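Local coordinates for protein ylmH (Streptococcus pneumoniae, PDB 2FPH) that is a cell-division-associated protein that probably binds nucleic acid, combining a YlmH N-terminal region with a putative RNA-binding domain related to the RRM, at residues P30-I36 with Y66-Y72. Sequence-based numbering, arbitrary orientation.
Sequences PFLTPFI and YVRVLLY
An edge strand of the small antiparallel sheet in the YlmH N-terminal region, 31-32, pairs here with the central strand 69-72, whose other side is taken by strand 54-57. Phe31 and Leu71 form a hydrogen-bonded pair, Phe31 N to Leu71 O and Leu71 N to Phe31 O, each 2.8 Å; their side chains share the sheet face covered by helices 11-27 and 38-50, and the Phe31 ring stacks on Trp20. Leu32 and Leu70, the adjoining non-hydrogen-bonded pair, meet on the reverse face, where Leu32 CB touches Leu70 CD2. Past Thr33, whose N still bonds to Val69 O, the ladder breaks, and it resumes one residue out of step with a single bridge, Ile36 N to Val67 O and Val67 N to Ile36 O. Side chains span the interruption. Thr33 OG1, tucked in beside both backbone arms by a chi1 of 73°, accepts the Val69 N-H at 2.9 Å and donates to Pro34 O; the hydroxyl stands in for Thr33 O, the acceptor that Val69 N would meet in a regular ladder. From the other segment Arg68 reaches back across the gap: its NE bonds to Thr33 O at 2.8 Å, nearly straight and in the guanidinium plane, and NH2 adds a weak second bond to the same oxygen. A bend at chi3 (70°) brings NE round to Thr33 O, and Leu32 CD2 then lies off-centre against one face of the guanidinium. On the helix-covered face Ile36 CD1 reaches Val69 CG2, 3.8 Å away. The aliphatic part of Arg68 lies against Phe35 in a CH-pi contact, CG 3.7 Å from the centroid of the Phe35 ring and only 6° off its normal, while Arg68 CD rests over the same face nearer CE2.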
ATOM      1  N   PRO A  30     -10.970  13.605   4.112  1.00 18.59           N
ATOM      2  CA  PRO A  30     -10.575  12.206   3.880  1.00 16.99           C
ATOM      3  C   PRO A  30      -9.298  11.903   4.647  1.00 16.50           C
ATOM      4  O   PRO A  30      -8.424  12.801   4.802  1.00 17.06           O
ATOM      5  CB  PRO A  30     -10.347  12.124   2.356  1.00 16.96           C
ATOM      6  CG  PRO A  30     -11.038  13.347   1.844  1.00 18.98           C
ATOM      7  CD  PRO A  30     -10.850  14.418   2.899  1.00 19.06           C
ATOM      8  N   PHE A  31      -9.181  10.631   5.056  1.00 14.97           N
ATOM      9  CA  PHE A  31      -7.970  10.090   5.639  1.00 14.28           C
ATOM     10  C   PHE A  31      -7.525   8.912   4.774  1.00 14.35           C
ATOM     11  O   PHE A  31      -8.341   8.082   4.418  1.00 14.71           O
ATOM     12  CB  PHE A  31      -8.209   9.558   7.059  1.00 16.47           C
ATOM     13  CG  PHE A  31      -6.945   9.011   7.676  1.00 16.96           C
ATOM     14  CD1 PHE A  31      -5.920   9.893   8.038  1.00 20.12           C
ATOM     15  CD2 PHE A  31      -6.691   7.654   7.757  1.00 17.05           C
ATOM     16  CE1 PHE A  31      -4.726   9.437   8.531  1.00 23.23           C
ATOM     17  CE2 PHE A  31      -5.455   7.188   8.243  1.00 17.40           C
ATOM     18  CZ  PHE A  31      -4.471   8.108   8.622  1.00 16.71           C
ATOM     19  N   LEU A  32      -6.253   8.912   4.392  1.00 14.14           N
ATOM     20  CA  LEU A  32      -5.649   7.836   3.611  1.00 14.61           C
ATOM     21  C   LEU A  32      -4.742   6.990   4.523  1.00 15.01           C
ATOM     22  O   LEU A  32      -3.778   7.503   5.146  1.00 14.28           O
ATOM     23  CB  LEU A  32      -4.838   8.443   2.476  1.00 15.05           C
ATOM     24  CG  LEU A  32      -3.952   7.548   1.616  1.00 14.83           C
ATOM     25  CD1 LEU A  32      -4.875   6.646   0.913  1.00 11.84           C
ATOM     26  CD2 LEU A  32      -3.070   8.374   0.587  1.00 15.98           C
ATOM     27  N   THR A  33      -5.004   5.685   4.543  1.00 13.11           N
ATOM     28  CA  THR A  33      -4.285   4.742   5.347  1.00 13.62           C
ATOM     29  C   THR A  33      -2.957   4.363   4.731  1.00 13.38           C
ATOM     30  O   THR A  33      -2.686   4.602   3.508  1.00 13.21           O
ATOM     31  CB  THR A  33      -5.073   3.423   5.546  1.00 13.59           C
ATOM     32  OG1 THR A  33      -5.089   2.638   4.305  1.00 11.44           O
ATOM     33  CG2 THR A  33      -6.447   3.684   5.978  1.00 14.07           C
ATOM     34  N   PRO A  34      -2.110   3.716   5.514  1.00 13.10           N
ATOM     35  CA  PRO A  34      -0.929   3.087   4.930  1.00 13.07           C
ATOM     36  C   PRO A  34      -1.330   1.862   4.140  1.00 12.55           C
ATOM     37  O   PRO A  34      -2.500   1.468   4.111  1.00 12.86           O
ATOM     38  CB  PRO A  34      -0.147   2.626   6.148  1.00 14.92           C
ATOM     39  CG  PRO A  34      -0.812   3.181   7.304  1.00 16.69           C
ATOM     40  CD  PRO A  34      -2.165   3.541   6.969  1.00 13.63           C
ATOM     41  N   PHE A  35      -0.337   1.164   3.583  1.00 12.47           N
ATOM     42  CA  PHE A  35      -0.675  -0.142   3.006  1.00 12.53           C
ATOM     43  C   PHE A  35      -1.095  -1.154   4.089  1.00 13.96           C
ATOM     44  O   PHE A  35      -0.421  -1.292   5.125  1.00 12.92           O
ATOM     45  CB  PHE A  35       0.444  -0.698   2.173  1.00 12.52           C
ATOM     46  CG  PHE A  35       0.618  -0.011   0.857  1.00 11.39           C
ATOM     47  CD1 PHE A  35      -0.105  -0.467  -0.242  1.00 11.80           C
ATOM     48  CD2 PHE A  35       1.497   1.030   0.680  1.00 12.45           C
ATOM     49  CE1 PHE A  35       0.047   0.087  -1.499  1.00 14.61           C
ATOM     50  CE2 PHE A  35       1.646   1.630  -0.611  1.00 13.98           C
ATOM     51  CZ  PHE A  35       0.919   1.106  -1.708  1.00 11.76           C
ATOM     52  N   ILE A  36      -2.203  -1.833   3.811  1.00 13.87           N
ATOM     53  CA  ILE A  36      -2.765  -2.888   4.677  1.00 14.93           C
ATOM     54  C   ILE A  36      -3.085  -4.130   3.880  1.00 14.97           C
ATOM     55  O   ILE A  36      -3.203  -4.095   2.642  1.00 15.57           O
ATOM     56  CB  ILE A  36      -4.055  -2.332   5.395  1.00 14.39           C
ATOM     57  CG1 ILE A  36      -5.174  -1.946   4.423  1.00 15.51           C
ATOM     58  CG2 ILE A  36      -3.712  -1.146   6.293  1.00 13.90           C
ATOM     59  CD1 ILE A  36      -6.485  -1.529   5.128  1.00 13.73           C
ATOM     60  N   TYR A  66      -1.969  -6.094  -1.173  1.00 15.81           N
ATOM     61  CA  TYR A  66      -1.837  -4.903  -0.307  1.00 13.50           C
ATOM     62  C   TYR A  66      -2.556  -3.724  -0.938  1.00 13.57           C
ATOM     63  O   TYR A  66      -2.420  -3.433  -2.122  1.00 13.70           O
ATOM     64  CB  TYR A  66      -0.361  -4.606  -0.017  1.00 12.93           C
ATOM     65  CG  TYR A  66       0.213  -5.758   0.729  1.00 18.37           C
ATOM     66  CD1 TYR A  66      -0.135  -6.007   2.041  1.00 25.20           C
ATOM     67  CD2 TYR A  66       1.024  -6.672   0.084  1.00 21.96           C
ATOM     68  CE1 TYR A  66       0.372  -7.168   2.715  1.00 26.01           C
ATOM     69  CE2 TYR A  66       1.489  -7.828   0.719  1.00 25.86           C
ATOM     70  CZ  TYR A  66       1.182  -8.054   2.004  1.00 26.31           C
ATOM     71  OH  TYR A  66       1.678  -9.198   2.557  1.00 31.31           O
ATOM     72  N   VAL A  67      -3.262  -2.972  -0.102  1.00 13.04           N
ATOM     73  CA  VAL A  67      -4.049  -1.835  -0.545  1.00 11.96           C
ATOM     74  C   VAL A  67      -3.905  -0.667   0.369  1.00 12.11           C
ATOM     75  O   VAL A  67      -3.488  -0.796   1.505  1.00 13.87           O
ATOM     76  CB  VAL A  67      -5.562  -2.196  -0.712  1.00 13.19           C
ATOM     77  CG1 VAL A  67      -5.747  -3.252  -1.711  1.00 11.93           C
ATOM     78  CG2 VAL A  67      -6.169  -2.613   0.608  1.00 11.96           C
ATOM     79  N   ARG A  68      -4.237   0.511  -0.132  1.00 12.67           N
ATOM     80  CA  ARG A  68      -4.491   1.653   0.757  1.00 11.33           C
ATOM     81  C   ARG A  68      -5.956   2.013   0.697  1.00 11.64           C
ATOM     82  O   ARG A  68      -6.664   1.769  -0.307  1.00 11.14           O
ATOM     83  CB  ARG A  68      -3.637   2.867   0.379  1.00 10.27           C
ATOM     84  CG  ARG A  68      -2.175   2.631   0.294  1.00 11.75           C
ATOM     85  CD  ARG A  68      -1.316   3.864  -0.006  1.00 12.77           C
ATOM     86  NE  ARG A  68      -1.285   4.790   1.122  1.00 12.72           N
ATOM     87  CZ  ARG A  68      -0.633   5.924   1.140  1.00 13.31           C
ATOM     88  NH1 ARG A  68       0.003   6.299   0.069  1.00 15.16           N
ATOM     89  NH2 ARG A  68      -0.561   6.666   2.250  1.00 14.59           N
ATOM     90  N   VAL A  69      -6.471   2.558   1.799  1.00 12.02           N
ATOM     91  CA  VAL A  69      -7.872   2.834   1.899  1.00 11.71           C
ATOM     92  C   VAL A  69      -8.080   4.285   2.169  1.00 12.08           C
ATOM     93  O   VAL A  69      -7.326   4.940   2.927  1.00 10.99           O
ATOM     94  CB  VAL A  69      -8.550   1.931   3.036  1.00 13.06           C
ATOM     95  CG1 VAL A  69      -9.919   2.387   3.490  1.00 15.39           C
ATOM     96  CG2 VAL A  69      -8.626   0.440   2.621  1.00 16.20           C
ATOM     97  N   LEU A  70      -9.131   4.795   1.576  1.00 13.35           N
ATOM     98  CA  LEU A  70      -9.516   6.171   1.852  1.00 15.15           C
ATOM     99  C   LEU A  70     -10.814   6.165   2.631  1.00 16.19           C
ATOM    100  O   LEU A  70     -11.795   5.518   2.248  1.00 15.38           O
ATOM    101  CB  LEU A  70      -9.654   6.884   0.539  1.00 15.33           C
ATOM    102  CG  LEU A  70      -8.453   7.422  -0.161  1.00 17.72           C
ATOM    103  CD1 LEU A  70      -8.823   7.695  -1.600  1.00 19.20           C
ATOM    104  CD2 LEU A  70      -8.053   8.705   0.691  1.00 16.02           C
ATOM    105  N   LEU A  71     -10.836   6.877   3.760  1.00 17.02           N
ATOM    106  CA  LEU A  71     -12.045   7.053   4.583  1.00 17.88           C
ATOM    107  C   LEU A  71     -12.500   8.488   4.390  1.00 18.99           C
ATOM    108  O   LEU A  71     -11.655   9.367   4.470  1.00 17.66           O
ATOM    109  CB  LEU A  71     -11.693   6.767   6.047  1.00 18.17           C
ATOM    110  CG  LEU A  71     -11.256   5.317   6.370  1.00 18.86           C
ATOM    111  CD1 LEU A  71     -10.616   5.086   7.735  1.00 21.48           C
ATOM    112  CD2 LEU A  71     -12.412   4.410   6.271  1.00 22.36           C
ATOM    113  N   TYR A  72     -13.804   8.797   4.178  1.00 19.67           N
ATOM    114  CA  TYR A  72     -14.160  10.157   3.784  1.00 20.47           C
ATOM    115  C   TYR A  72     -15.625  10.505   3.996  1.00 21.99           C
ATOM    116  O   TYR A  72     -16.457   9.605   4.097  1.00 22.71           O
ATOM    117  CB  TYR A  72     -13.757  10.464   2.357  1.00 20.18           C
ATOM    118  CG  TYR A  72     -14.246   9.426   1.373  1.00 19.79           C
ATOM    119  CD1 TYR A  72     -13.505   8.292   1.140  1.00 19.00           C
ATOM    120  CD2 TYR A  72     -15.461   9.563   0.703  1.00 20.31           C
ATOM    121  CE1 TYR A  72     -13.948   7.301   0.287  1.00 20.88           C
ATOM    122  CE2 TYR A  72     -15.909   8.532  -0.206  1.00 19.26           C
ATOM    123  CZ  TYR A  72     -15.125   7.443  -0.403  1.00 20.04           C
ATOM    124  OH  TYR A  72     -15.541   6.412  -1.255  1.00 21.27           O
TER